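Local coordinates for extracellular solute-binding protein, family 5 (Chelativorans sp., PDB 6WM6), which binds EDTA and related aminopolycarboxylates in the periplasm, probably as the solute receptor of an ABC transporter, at residues F91-N96 against G182-F187; E104-S107 against Q111-V114; Y136-Q141 against E161-D166; G496-A501 against A508-E513. One frame throughout, in Å; residues are numbered along the deposited sequence.

Contact 1. Residues F91-N96 against G182-F187; sequences FTLKMN and GWQGLF. With EDO (1,2-ethanediol), chain F.
L93 and Q184 bring a two-stranded antiparallel sheet (85-87 with 93-95) up to a short 3-10 turn in the loop after strand 171-176, within a protein of the family 5 solute-binding fold. The contact is small and lies at the surface. Its apolar share belongs to one methyl: L93 CD1 rests against Q184 CB at 3.7 Å. G185 N is a looser van der Waals neighbour of the same L93 CD1, at 4.3 Å. The two side chains cross obliquely, and F85 of the partner strand touches both of them. G185 N donates to G182 O at 3.0 Å, closing the turn, while Q184 CG lies 3.5 Å above the plane of the W183 ring, toward its rim. The extended chain of Q184 beyond CG sets OE1 near L93 CB, within a water's span of L93 O. At the other end of the strand, a 1,2-ethanediol, probably from the crystallisation liquor, sits beside K94 and N96 and gives M95 O a weak hydrogen bond from its O2 at 3.4 Å. The polar link between the segments is indirect and made by water. A single molecule donates to L93 O at 2.7 Å and to Q184 OE1 at 2.8 Å, tying the strand carbonyl to the glutamine amide oxygen.

Contact 2. Residues E104-S107 against Q111-V114; sequences ELTS and QTVV
T112 stands opposite two residues, T106 and S107, in a classic beta bulge of the antiparallel hairpin of strands 100-108 and 111-117. Before the bulge, E104 and V114 form a hydrogen-bonded pair; the straighter of their two bonds, V114 N to E104 O, is 2.9 Å long with an N-H...O angle of 166°. At the bulge itself, T106 N donates to T112 O and T112 N to S107 O, both at 2.9 Å. The T106 side chain divides at CB into two branches that meet different neighbours. OG1, set between the backbone N and the carbonyl carbon (chi1 57°), turns toward T112 and lies 3.5 Å from T112 CG2; its hydrogen bond to T112 O is weak and not settled. CG2 goes beside the backbone N and ends on V114 CG2 at 3.8 Å, the two side chains crossing at about a right angle. Elsewhere, L105 CD1 lies across Q111 CG at 3.7 Å, and the Q111 amide oxygen is taken by F180 N. Strand 100-108 is the outermost on this side of a four-stranded antiparallel sheet; strand 111-117 pairs beyond it with 171-176, joining V113 to A174.

Contact 3. Residues Y136-Q141 against E161-D166; sequences YFWKTQ and ETLEQD
W138 packing on L163 is a helix-on-sheet contact: helix 131-141 lies against strand 160-165, an outermost strand of the four-stranded antiparallel sheet, and the two run nearly antiparallel (164°) with their axes 10.0 Å apart. One indole carries most of it. W138 CG stands anti to the backbone N (chi1 168°), which sends the ring across to the strand, where it and the leucine slide past each other in opposite directions. L163 CB sits over one face of the six-membered ring, 3.9 Å from its centroid and 18° off the normal, a CH-pi contact. L163 CD2 lies against the root of the indole, 3.5 Å from W138 CB. At the ring edge, near its plane, CZ2 approaches E161 O at 3.7 Å, a less certain contact because E161 is modelled in two conformers; E161 and T162 form a classic bulge opposite T175. The indole NE1 donates to I160 O, just before the segment. On another side of the helix, T140 OG1 donates to F137 O at 2.7 Å and accepts from Q141 NE2 at 2.9 Å, while Y136 and T140 meet helix 202-212. With an alanine in place of W138, a gap is likely to open over L163 and I160 O would probably lose its indole donor. The join is thus apolar over the ring face but directional at its rim: the CH-pi contact and the leucine methyl fill the interface, while the NE1 bond satisfies a buried polar group and fixes how the ring is turned.

Contact 4. Residues G496-A501 against A508-E513; sequences GKAAAA and AAILSE. With EDO (1,2-ethanediol), chain J.
I510 packs on A498 and its neighbours where helices 489-499 and 504-521, successive in the chain, fold back into a helical hairpin. Its branches diverge: with chi1 at -64°, CG2 stands anti to the backbone N and drops onto the turn of K497 and A498, while CG1 leads CD1 toward the end of the first helix. CG2 rests 3.7 Å from A498 N and 3.9 Å from A498 CB, with K497 CB alongside at 4.0 Å. CD1 reaches K497 O at 3.9 Å and, beyond it, A501 CB at 4.2 Å. The methyl of A498 points toward the second helix and also meets L511 CB at 3.9 Å; the small residue lets the backbones come close, A498 CA and I510 CA being 5.4 Å apart. S507 OG adds a polar tie by bonding A498 O, and a 1,2-ethanediol O1, probably from the crystallisation liquor, donates to A501 O. Cutting I510 down to an alanine would probably open a gap between the methyls of A498 and A501 and leave K497 O uncovered by CD1. The segments meet by van der Waals packing, without a hydrogen bond between them, so the pairing depends on fit: alanines at and just beyond the end of the first helix receive a branched side chain from the second.

How the contacts relate
Contact 1 closes a long loop of the chain, and contacts 2 and 3 are nested inside it. Two residues of its 182-187 segment provide the joints: W183 CZ3 meets V113 CG1 of contact 2 at 3.7 Å, and F187 CZ meets L163 CD2 of contact 3 at 3.8 Å. Contacts 2 and 3 do not touch, their centres lying about 15 Å apart, but they share one four-stranded antiparallel sheet and hold its two outermost strands. Contact 4 comes later in the chain and touches none of the others; its nearest atoms are about 5 Å from contact 1, centres about 19 Å apart, and a backbone bond between A499 and L181 links it to the loop of contact 1.

Contact 1. Residues F91-N96 against G182-F187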
loop_
_atom_site.group_PDB
_atom_site.type_symbol
_atom_site.label_atom_id
_atom_site.label_comp_id
_atom_site.label_asym_id
_atom_site.label_seq_id
_atom_site.Cartn_x
_atom_site.Cartn_y
_atom_site.Cartn_z
ATOM N N PHE A 91 9.792 -8.176 -0.983
ATOM C CA PHE A 91 9.548 -7.107 -0.005
ATOM C C PHE A 91 10.843 -6.485 0.510
ATOM O O PHE A 91 10.840 -5.814 1.548
ATOM C CB PHE A 91 8.627 -7.550 1.136
ATOM C CG PHE A 91 7.701 -6.463 1.658
ATOM C CD1 PHE A 91 7.089 -5.542 0.827
ATOM C CD2 PHE A 91 7.407 -6.411 2.995
ATOM C CE1 PHE A 91 6.203 -4.580 1.335
ATOM C CE2 PHE A 91 6.527 -5.451 3.499
ATOM C CZ PHE A 91 5.940 -4.554 2.677
ATOM N N THR A 92 11.947 -6.650 -0.205
ATOM C CA THR A 92 13.198 -5.975 0.095
ATOM C C THR A 92 13.308 -4.709 -0.748
ATOM O O THR A 92 12.614 -4.531 -1.753
ATOM C CB THR A 92 14.411 -6.864 -0.159
ATOM O OG1 THR A 92 14.532 -7.184 -1.538
ATOM C CG2 THR A 92 14.322 -8.162 0.655
ATOM N N LEU A 93 14.182 -3.811 -0.313
ATOM C CA LEU A 93 14.522 -2.612 -1.064
ATOM C C LEU A 93 15.812 -2.845 -1.826
ATOM O O LEU A 93 16.808 -3.294 -1.249
ATOM C CB LEU A 93 14.712 -1.429 -0.107
ATOM C CG LEU A 93 13.439 -0.832 0.445
ATOM C CD1 LEU A 93 13.735 0.136 1.587
ATOM C CD2 LEU A 93 12.647 -0.121 -0.632
ATOM N N LYS A 94 15.795 -2.564 -3.115
ATOM C CA LYS A 94 16.967 -2.707 -3.979
ATOM C C LYS A 94 17.382 -1.332 -4.467
ATOM O O LYS A 94 16.580 -0.600 -5.074
ATOM C CB LYS A 94 16.662 -3.607 -5.175
ATOM C CG LYS A 94 17.852 -3.826 -6.087
ATOM C CD LYS A 94 17.442 -4.565 -7.369
ATOM C CE LYS A 94 18.616 -4.750 -8.312
ATOM N NZ LYS A 94 18.335 -5.830 -9.304
ATOM N N MET A 95 18.638 -0.980 -4.240
ATOM C CA MET A 95 19.158 0.277 -4.754
ATOM C C MET A 95 19.094 0.272 -6.273
ATOM O O MET A 95 19.440 -0.724 -6.920
ATOM C CB MET A 95 20.612 0.445 -4.320
ATOM C CG MET A 95 21.114 1.841 -4.583
ATOM S SD MET A 95 22.887 2.092 -4.270
ATOM C CE MET A 95 23.534 1.307 -5.736
ATOM N N ASN A 96 18.678 1.399 -6.840
ATOM C CA ASN A 96 18.561 1.576 -8.282
ATOM C C ASN A 96 19.935 1.875 -8.853
ATOM O O ASN A 96 20.420 3.012 -8.780
ATOM C CB ASN A 96 17.577 2.703 -8.554
ATOM C CG ASN A 96 17.479 3.062 -10.007
ATOM O OD1 ASN A 96 18.106 2.437 -10.857
ATOM N ND2 ASN A 96 16.648 4.023 -10.305
ATOM N N GLY A 182 14.465 4.278 8.410
ATOM C CA GLY A 182 13.914 4.071 7.082
ATOM C C GLY A 182 14.496 4.950 5.994
ATOM O O GLY A 182 13.793 5.342 5.046
ATOM N N TRP A 183 15.789 5.256 6.061
ATOM C CA TRP A 183 16.362 6.187 5.097
ATOM C C TRP A 183 16.347 5.650 3.670
ATOM O O TRP A 183 16.291 6.445 2.723
ATOM C CB TRP A 183 17.768 6.591 5.535
ATOM C CG TRP A 183 18.781 5.485 5.534
ATOM C CD1 TRP A 183 19.128 4.686 6.589
ATOM C CD2 TRP A 183 19.605 5.083 4.437
ATOM N NE1 TRP A 183 20.102 3.795 6.206
ATOM C CE2 TRP A 183 20.415 4.023 4.891
ATOM C CE3 TRP A 183 19.719 5.501 3.110
ATOM C CZ2 TRP A 183 21.335 3.382 4.059
ATOM C CZ3 TRP A 183 20.635 4.860 2.294
ATOM C CH2 TRP A 183 21.425 3.829 2.774
ATOM N N GLN A 184 16.383 4.324 3.472
ATOM C CA GLN A 184 16.298 3.786 2.120
ATOM C C GLN A 184 14.921 3.967 1.491
ATOM O O GLN A 184 14.776 3.758 0.280
ATOM C CB GLN A 184 16.713 2.316 2.106
ATOM C CG GLN A 184 18.190 2.113 2.465
ATOM C CD GLN A 184 18.648 0.671 2.391
ATOM O OE1 GLN A 184 17.863 -0.241 2.203
ATOM N NE2 GLN A 184 19.955 0.471 2.487
ATOM N N GLY A 185 13.929 4.364 2.265
ATOM C CA GLY A 185 12.619 4.733 1.744
ATOM C C GLY A 185 12.519 6.142 1.231
ATOM O O GLY A 185 11.488 6.499 0.641
ATOM N N LEU A 186 13.558 6.951 1.429
ATOM C CA LEU A 186 13.554 8.355 1.030
ATOM C C LEU A 186 13.990 8.527 -0.422
ATOM O O LEU A 186 14.686 7.696 -0.987
ATOM C CB LEU A 186 14.500 9.148 1.942
ATOM C CG LEU A 186 14.171 9.028 3.432
ATOM C CD1 LEU A 186 15.183 9.809 4.268
ATOM C CD2 LEU A 186 12.765 9.524 3.733
ATOM N N PHE A 187 13.534 9.608 -1.052
ATOM C CA PHE A 187 13.873 9.872 -2.447
ATOM C C PHE A 187 13.441 8.725 -3.360
ATOM O O PHE A 187 14.119 8.401 -4.339
ATOM C CB PHE A 187 15.363 10.197 -2.604
ATOM C CG PHE A 187 15.829 11.265 -1.672
ATOM C CD1 PHE A 187 15.496 12.587 -1.891
ATOM C CD2 PHE A 187 16.568 10.947 -0.575
ATOM C CE1 PHE A 187 15.915 13.584 -1.027
ATOM C CE2 PHE A 187 16.997 11.938 0.301
ATOM C CZ PHE A 187 16.648 13.250 0.072
HETATM C C1 EDO F . 17.711 -1.975 -12.299
HETATM O O1 EDO F . 17.399 -3.237 -11.692
HETATM C C2 EDO F . 18.043 -0.935 -11.238
HETATM O O2 EDO F . 18.482 -1.578 -10.045
HETATM O O HOH W 1 18.651 -2.380 0.530
#

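Contact 2. Residues E104-S107 against Q111-V114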
loop_
_atom_site.group_PDB
_atom_site.type_symbol
_atom_site.label_atom_id
_atom_site.label_comp_id
_atom_site.label_asym_id
_atom_site.label_seq_id
_atom_site.Cartn_x
_atom_site.Cartn_y
_atom_site.Cartn_z
ATOM N N GLU A 104 25.157 5.170 0.801
ATOM C CA GLU A 104 25.881 4.633 1.948
ATOM C C GLU A 104 25.584 5.459 3.190
ATOM O O GLU A 104 25.600 6.699 3.142
ATOM C CB GLU A 104 27.397 4.646 1.678
ATOM C CG GLU A 104 28.240 4.031 2.793
ATOM C CD GLU A 104 29.698 3.942 2.442
ATOM O OE1 GLU A 104 30.198 4.799 1.682
ATOM O OE2 GLU A 104 30.364 2.990 2.945
ATOM N N LEU A 105 25.307 4.765 4.287
ATOM C CA LEU A 105 25.248 5.362 5.622
ATOM C C LEU A 105 26.685 5.524 6.086
ATOM O O LEU A 105 27.335 4.565 6.514
ATOM C CB LEU A 105 24.490 4.427 6.553
ATOM C CG LEU A 105 24.371 4.840 8.008
ATOM C CD1 LEU A 105 23.347 5.932 8.157
ATOM C CD2 LEU A 105 24.001 3.623 8.856
ATOM N N THR A 106 27.217 6.732 5.955
ATOM C CA THR A 106 28.646 6.939 6.179
ATOM C C THR A 106 28.990 7.290 7.619
ATOM O O THR A 106 30.161 7.165 8.013
ATOM C CB THR A 106 29.173 8.055 5.264
ATOM O OG1 THR A 106 28.409 9.247 5.508
ATOM C CG2 THR A 106 29.105 7.666 3.805
ATOM N N SER A 107 28.021 7.738 8.419
ATOM C CA SER A 107 28.281 8.048 9.816
ATOM C C SER A 107 26.965 7.983 10.574
ATOM O O SER A 107 25.883 8.092 9.993
ATOM C CB SER A 107 28.906 9.436 9.961
ATOM O OG SER A 107 29.155 9.724 11.336
ATOM N N GLN A 111 23.789 10.993 11.992
ATOM C CA GLN A 111 23.465 10.117 10.880
ATOM C C GLN A 111 23.634 10.857 9.553
ATOM O O GLN A 111 23.083 11.947 9.349
ATOM C CB GLN A 111 22.040 9.574 11.000
ATOM C CG GLN A 111 21.609 8.707 9.849
ATOM C CD GLN A 111 20.312 7.966 10.095
ATOM O OE1 GLN A 111 20.038 7.522 11.216
ATOM N NE2 GLN A 111 19.515 7.814 9.061
ATOM N N THR A 112 24.408 10.265 8.650
ATOM C CA THR A 112 24.772 10.879 7.383
ATOM C C THR A 112 24.657 9.820 6.304
ATOM O O THR A 112 25.149 8.698 6.483
ATOM C CB THR A 112 26.220 11.400 7.439
ATOM O OG1 THR A 112 26.391 12.319 8.529
ATOM C CG2 THR A 112 26.554 12.119 6.148
ATOM N N VAL A 113 23.997 10.170 5.210
ATOM C CA VAL A 113 23.859 9.306 4.045
ATOM C C VAL A 113 24.436 10.042 2.846
ATOM O O VAL A 113 24.131 11.224 2.635
ATOM C CB VAL A 113 22.394 8.918 3.785
ATOM C CG1 VAL A 113 22.269 8.148 2.457
ATOM C CG2 VAL A 113 21.834 8.106 4.933
ATOM N N VAL A 114 25.267 9.354 2.064
ATOM C CA VAL A 114 25.856 9.906 0.844
ATOM C C VAL A 114 25.341 9.117 -0.345
ATOM O O VAL A 114 25.427 7.874 -0.362
ATOM C CB VAL A 114 27.397 9.886 0.881
ATOM C CG1 VAL A 114 27.966 10.355 -0.456
ATOM C CG2 VAL A 114 27.890 10.766 2.003
#

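Contact 3. Residues Y136-Q141 against E161-D166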
loop_
_atom_site.group_PDB
_atom_site.type_symbol
_atom_site.label_atom_id
_atom_site.label_comp_id
_atom_site.label_asym_id
_atom_site.label_seq_id
_atom_site.Cartn_x
_atom_site.Cartn_y
_atom_site.Cartn_z
ATOM N N TYR A 136 15.188 19.571 -4.295
ATOM C CA TYR A 136 13.807 19.966 -4.553
ATOM C C TYR A 136 12.837 19.016 -3.862
ATOM O O TYR A 136 11.917 19.448 -3.152
ATOM C CB TYR A 136 13.525 20.030 -6.057
ATOM C CG TYR A 136 12.083 20.321 -6.392
ATOM C CD1 TYR A 136 11.628 21.629 -6.474
ATOM C CD2 TYR A 136 11.173 19.304 -6.609
ATOM C CE1 TYR A 136 10.291 21.908 -6.783
ATOM C CE2 TYR A 136 9.846 19.565 -6.902
ATOM C CZ TYR A 136 9.412 20.867 -6.987
ATOM O OH TYR A 136 8.087 21.101 -7.275
ATOM N N PHE A 137 13.022 17.712 -4.043
ATOM C CA PHE A 137 12.066 16.786 -3.455
ATOM C C PHE A 137 12.053 16.883 -1.938
ATOM O O PHE A 137 10.983 16.926 -1.312
ATOM C CB PHE A 137 12.357 15.358 -3.894
ATOM C CG PHE A 137 11.291 14.382 -3.481
ATOM C CD1 PHE A 137 9.983 14.566 -3.894
ATOM C CD2 PHE A 137 11.577 13.317 -2.652
ATOM C CE1 PHE A 137 8.986 13.696 -3.529
ATOM C CE2 PHE A 137 10.579 12.419 -2.277
ATOM C CZ PHE A 137 9.282 12.610 -2.716
ATOM N N TRP A 138 13.242 16.895 -1.323
ATOM C CA TRP A 138 13.330 17.062 0.127
ATOM C C TRP A 138 12.604 18.313 0.608
ATOM O O TRP A 138 11.849 18.259 1.589
ATOM C CB TRP A 138 14.808 17.112 0.521
ATOM C CG TRP A 138 15.116 17.553 1.936
ATOM C CD1 TRP A 138 14.808 16.905 3.085
ATOM C CD2 TRP A 138 15.842 18.725 2.308
ATOM N NE1 TRP A 138 15.282 17.623 4.173
ATOM C CE2 TRP A 138 15.933 18.730 3.711
ATOM C CE3 TRP A 138 16.442 19.767 1.585
ATOM C CZ2 TRP A 138 16.576 19.741 4.417
ATOM C CZ3 TRP A 138 17.077 20.769 2.279
ATOM C CH2 TRP A 138 17.146 20.750 3.690
ATOM N N LYS A 139 12.781 19.433 -0.096
ATOM C CA LYS A 139 12.105 20.665 0.312
ATOM C C LYS A 139 10.589 20.540 0.213
ATOM O O LYS A 139 9.875 21.095 1.050
ATOM C CB LYS A 139 12.608 21.862 -0.503
ATOM C CG LYS A 139 14.007 22.290 -0.103
ATOM C CD LYS A 139 14.424 23.606 -0.745
ATOM C CE LYS A 139 15.797 24.014 -0.227
ATOM N NZ LYS A 139 16.238 25.351 -0.718
ATOM N N THR A 140 10.072 19.790 -0.766
ATOM C CA THR A 140 8.625 19.610 -0.830
ATOM C C THR A 140 8.112 18.703 0.283
ATOM O O THR A 140 6.938 18.790 0.650
ATOM C CB THR A 140 8.140 19.045 -2.181
ATOM O OG1 THR A 140 8.548 17.674 -2.346
ATOM C CG2 THR A 140 8.627 19.888 -3.351
ATOM N N GLN A 141 8.955 17.800 0.801
ATOM C CA GLN A 141 8.509 16.761 1.721
ATOM C C GLN A 141 8.859 17.019 3.178
ATOM O O GLN A 141 8.382 16.265 4.035
ATOM C CB GLN A 141 9.122 15.409 1.330
ATOM C CG GLN A 141 8.809 14.922 -0.077
ATOM C CD GLN A 141 7.325 14.778 -0.344
ATOM O OE1 GLN A 141 6.641 13.926 0.252
ATOM N NE2 GLN A 141 6.804 15.619 -1.221
ATOM N N GLU A 161 18.091 17.294 8.051
ATOM C CA GLU A 161 18.234 18.696 8.427
ATOM C C GLU A 161 19.040 19.504 7.425
ATOM O O GLU A 161 18.734 20.691 7.208
ATOM C CB GLU A 161 18.918 18.778 9.802
ATOM C CG GLU A 161 18.972 20.165 10.402
ATOM C CD GLU A 161 19.506 20.141 11.819
ATOM O OE1 GLU A 161 20.475 19.396 12.072
ATOM O OE2 GLU A 161 18.945 20.853 12.677
ATOM N N THR A 162 20.039 18.900 6.799
ATOM C CA THR A 162 20.820 19.544 5.747
ATOM C C THR A 162 21.006 18.560 4.602
ATOM O O THR A 162 21.182 17.358 4.811
ATOM C CB THR A 162 22.184 20.074 6.190
ATOM O OG1 THR A 162 23.033 19.007 6.587
ATOM C CG2 THR A 162 22.028 21.083 7.332
ATOM N N LEU A 163 20.954 19.077 3.385
ATOM C CA LEU A 163 21.075 18.266 2.182
ATOM C C LEU A 163 21.904 19.072 1.202
ATOM O O LEU A 163 21.443 20.109 0.704
ATOM C CB LEU A 163 19.699 17.929 1.617
ATOM C CG LEU A 163 19.661 16.893 0.491
ATOM C CD1 LEU A 163 20.250 15.586 0.924
ATOM C CD2 LEU A 163 18.212 16.703 0.063
ATOM N N GLU A 164 23.120 18.621 0.930
ATOM C CA GLU A 164 24.086 19.396 0.160
ATOM C C GLU A 164 24.632 18.548 -0.974
ATOM O O GLU A 164 24.553 17.316 -0.948
ATOM C CB GLU A 164 25.232 19.889 1.054
ATOM C CG GLU A 164 24.737 20.751 2.226
ATOM C CD GLU A 164 25.852 21.308 3.098
ATOM O OE1 GLU A 164 26.966 20.743 3.113
ATOM O OE2 GLU A 164 25.605 22.328 3.781
ATOM N N GLN A 165 25.157 19.206 -1.996
ATOM C CA GLN A 165 25.753 18.535 -3.139
ATOM C C GLN A 165 27.111 19.136 -3.445
ATOM O O GLN A 165 27.404 20.289 -3.100
ATOM C CB GLN A 165 24.868 18.603 -4.384
ATOM C CG GLN A 165 24.672 20.005 -4.934
ATOM C CD GLN A 165 23.669 20.050 -6.066
ATOM O OE1 GLN A 165 23.677 19.201 -6.966
ATOM N NE2 GLN A 165 22.799 21.051 -6.043
ATOM N N ASP A 166 27.955 18.331 -4.080
ATOM C CA ASP A 166 29.284 18.768 -4.485
ATOM C C ASP A 166 29.194 19.600 -5.763
ATOM O O ASP A 166 28.120 19.809 -6.325
ATOM C CB ASP A 166 30.192 17.558 -4.715
ATOM C CG ASP A 166 29.849 16.841 -5.999
ATOM O OD1 ASP A 166 28.637 16.648 -6.273
ATOM O OD2 ASP A 166 30.780 16.493 -6.763
#

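Contact 4. Residues G496-A501 against A508-E513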
loop_
_atom_site.group_PDB
_atom_site.type_symbol
_atom_site.label_atom_id
_atom_site.label_comp_id
_atom_site.label_asym_id
_atom_site.label_seq_id
_atom_site.Cartn_x
_atom_site.Cartn_y
_atom_site.Cartn_z
ATOM N N GLY A 496 8.343 5.548 18.245
ATOM C CA GLY A 496 9.444 6.454 17.969
ATOM C C GLY A 496 10.796 5.796 18.187
ATOM O O GLY A 496 11.723 5.966 17.382
ATOM N N LYS A 497 10.924 5.005 19.258
ATOM C CA LYS A 497 12.170 4.273 19.468
ATOM C C LYS A 497 12.397 3.255 18.359
ATOM O O LYS A 497 13.519 3.087 17.873
ATOM C CB LYS A 497 12.150 3.576 20.829
ATOM C CG LYS A 497 12.293 4.551 21.987
ATOM C CD LYS A 497 12.150 3.868 23.332
ATOM C CE LYS A 497 12.339 4.866 24.467
ATOM N NZ LYS A 497 12.169 4.224 25.800
ATOM N N ALA A 498 11.333 2.603 17.894
ATOM C CA ALA A 498 11.482 1.620 16.837
ATOM C C ALA A 498 11.904 2.281 15.526
ATOM O O ALA A 498 12.686 1.711 14.753
ATOM C CB ALA A 498 10.161 0.867 16.646
ATOM N N ALA A 499 11.407 3.485 15.256
ATOM C CA ALA A 499 11.753 4.197 14.031
ATOM C C ALA A 499 13.168 4.740 14.054
ATOM O O ALA A 499 13.686 5.121 12.999
ATOM C CB ALA A 499 10.743 5.320 13.796
ATOM N N ALA A 500 13.807 4.775 15.224
ATOM C CA ALA A 500 15.183 5.215 15.386
ATOM C C ALA A 500 16.184 4.074 15.391
ATOM O O ALA A 500 17.394 4.334 15.496
ATOM C CB ALA A 500 15.319 6.020 16.672
ATOM N N ALA A 501 15.731 2.824 15.284
ATOM C CA ALA A 501 16.605 1.665 15.369
ATOM C C ALA A 501 17.525 1.585 14.159
ATOM O O ALA A 501 17.302 2.211 13.125
ATOM C CB ALA A 501 15.757 0.391 15.475
ATOM N N ALA A 508 11.828 -4.238 14.931
ATOM C CA ALA A 508 10.722 -5.152 15.188
ATOM C C ALA A 508 10.692 -5.605 16.634
ATOM O O ALA A 508 9.617 -5.726 17.228
ATOM C CB ALA A 508 10.830 -6.365 14.271
ATOM N N ALA A 509 11.858 -5.874 17.221
ATOM C CA ALA A 509 11.907 -6.257 18.625
ATOM C C ALA A 509 11.303 -5.157 19.487
ATOM O O ALA A 509 10.517 -5.430 20.399
ATOM C CB ALA A 509 13.335 -6.568 19.042
ATOM N N ILE A 510 11.646 -3.896 19.198
ATOM C CA ILE A 510 11.102 -2.773 19.962
ATOM C C ILE A 510 9.602 -2.631 19.713
ATOM O O ILE A 510 8.794 -2.526 20.649
ATOM C CB ILE A 510 11.852 -1.491 19.578
ATOM C CG1 ILE A 510 13.341 -1.556 19.972
ATOM C CG2 ILE A 510 11.179 -0.274 20.229
ATOM C CD1 ILE A 510 14.187 -0.530 19.230
ATOM N N LEU A 511 9.206 -2.625 18.439
ATOM C CA LEU A 511 7.825 -2.357 18.051
ATOM C C LEU A 511 6.867 -3.441 18.529
ATOM O O LEU A 511 5.667 -3.158 18.722
ATOM C CB LEU A 511 7.757 -2.189 16.535
ATOM C CG LEU A 511 6.428 -1.694 15.957
ATOM C CD1 LEU A 511 6.178 -0.265 16.358
ATOM C CD2 LEU A 511 6.460 -1.818 14.448
ATOM N N SER A 512 7.360 -4.657 18.752
ATOM C CA SER A 512 6.502 -5.729 19.245
ATOM C C SER A 512 5.731 -5.313 20.498
ATOM O O SER A 512 4.578 -5.711 20.667
ATOM C CB SER A 512 7.329 -6.992 19.531
ATOM O OG SER A 512 7.816 -7.547 18.329
ATOM N N GLU A 513 6.357 -4.537 21.393
ATOM C CA GLU A 513 5.665 -4.089 22.599
ATOM C C GLU A 513 4.465 -3.222 22.265
ATOM O O GLU A 513 3.416 -3.306 22.932
ATOM C CB GLU A 513 6.645 -3.354 23.520
ATOM C CG GLU A 513 6.038 -3.048 24.876
ATOM C CD GLU A 513 6.939 -2.230 25.792
ATOM O OE1 GLU A 513 8.076 -1.870 25.398
ATOM O OE2 GLU A 513 6.497 -1.939 26.933
HETATM C C1 EDO J . 19.616 4.163 11.619
HETATM O O1 EDO J . 19.439 4.385 13.030
HETATM C C2 EDO J . 21.091 4.271 11.236
HETATM O O2 EDO J . 21.821 3.111 11.691
#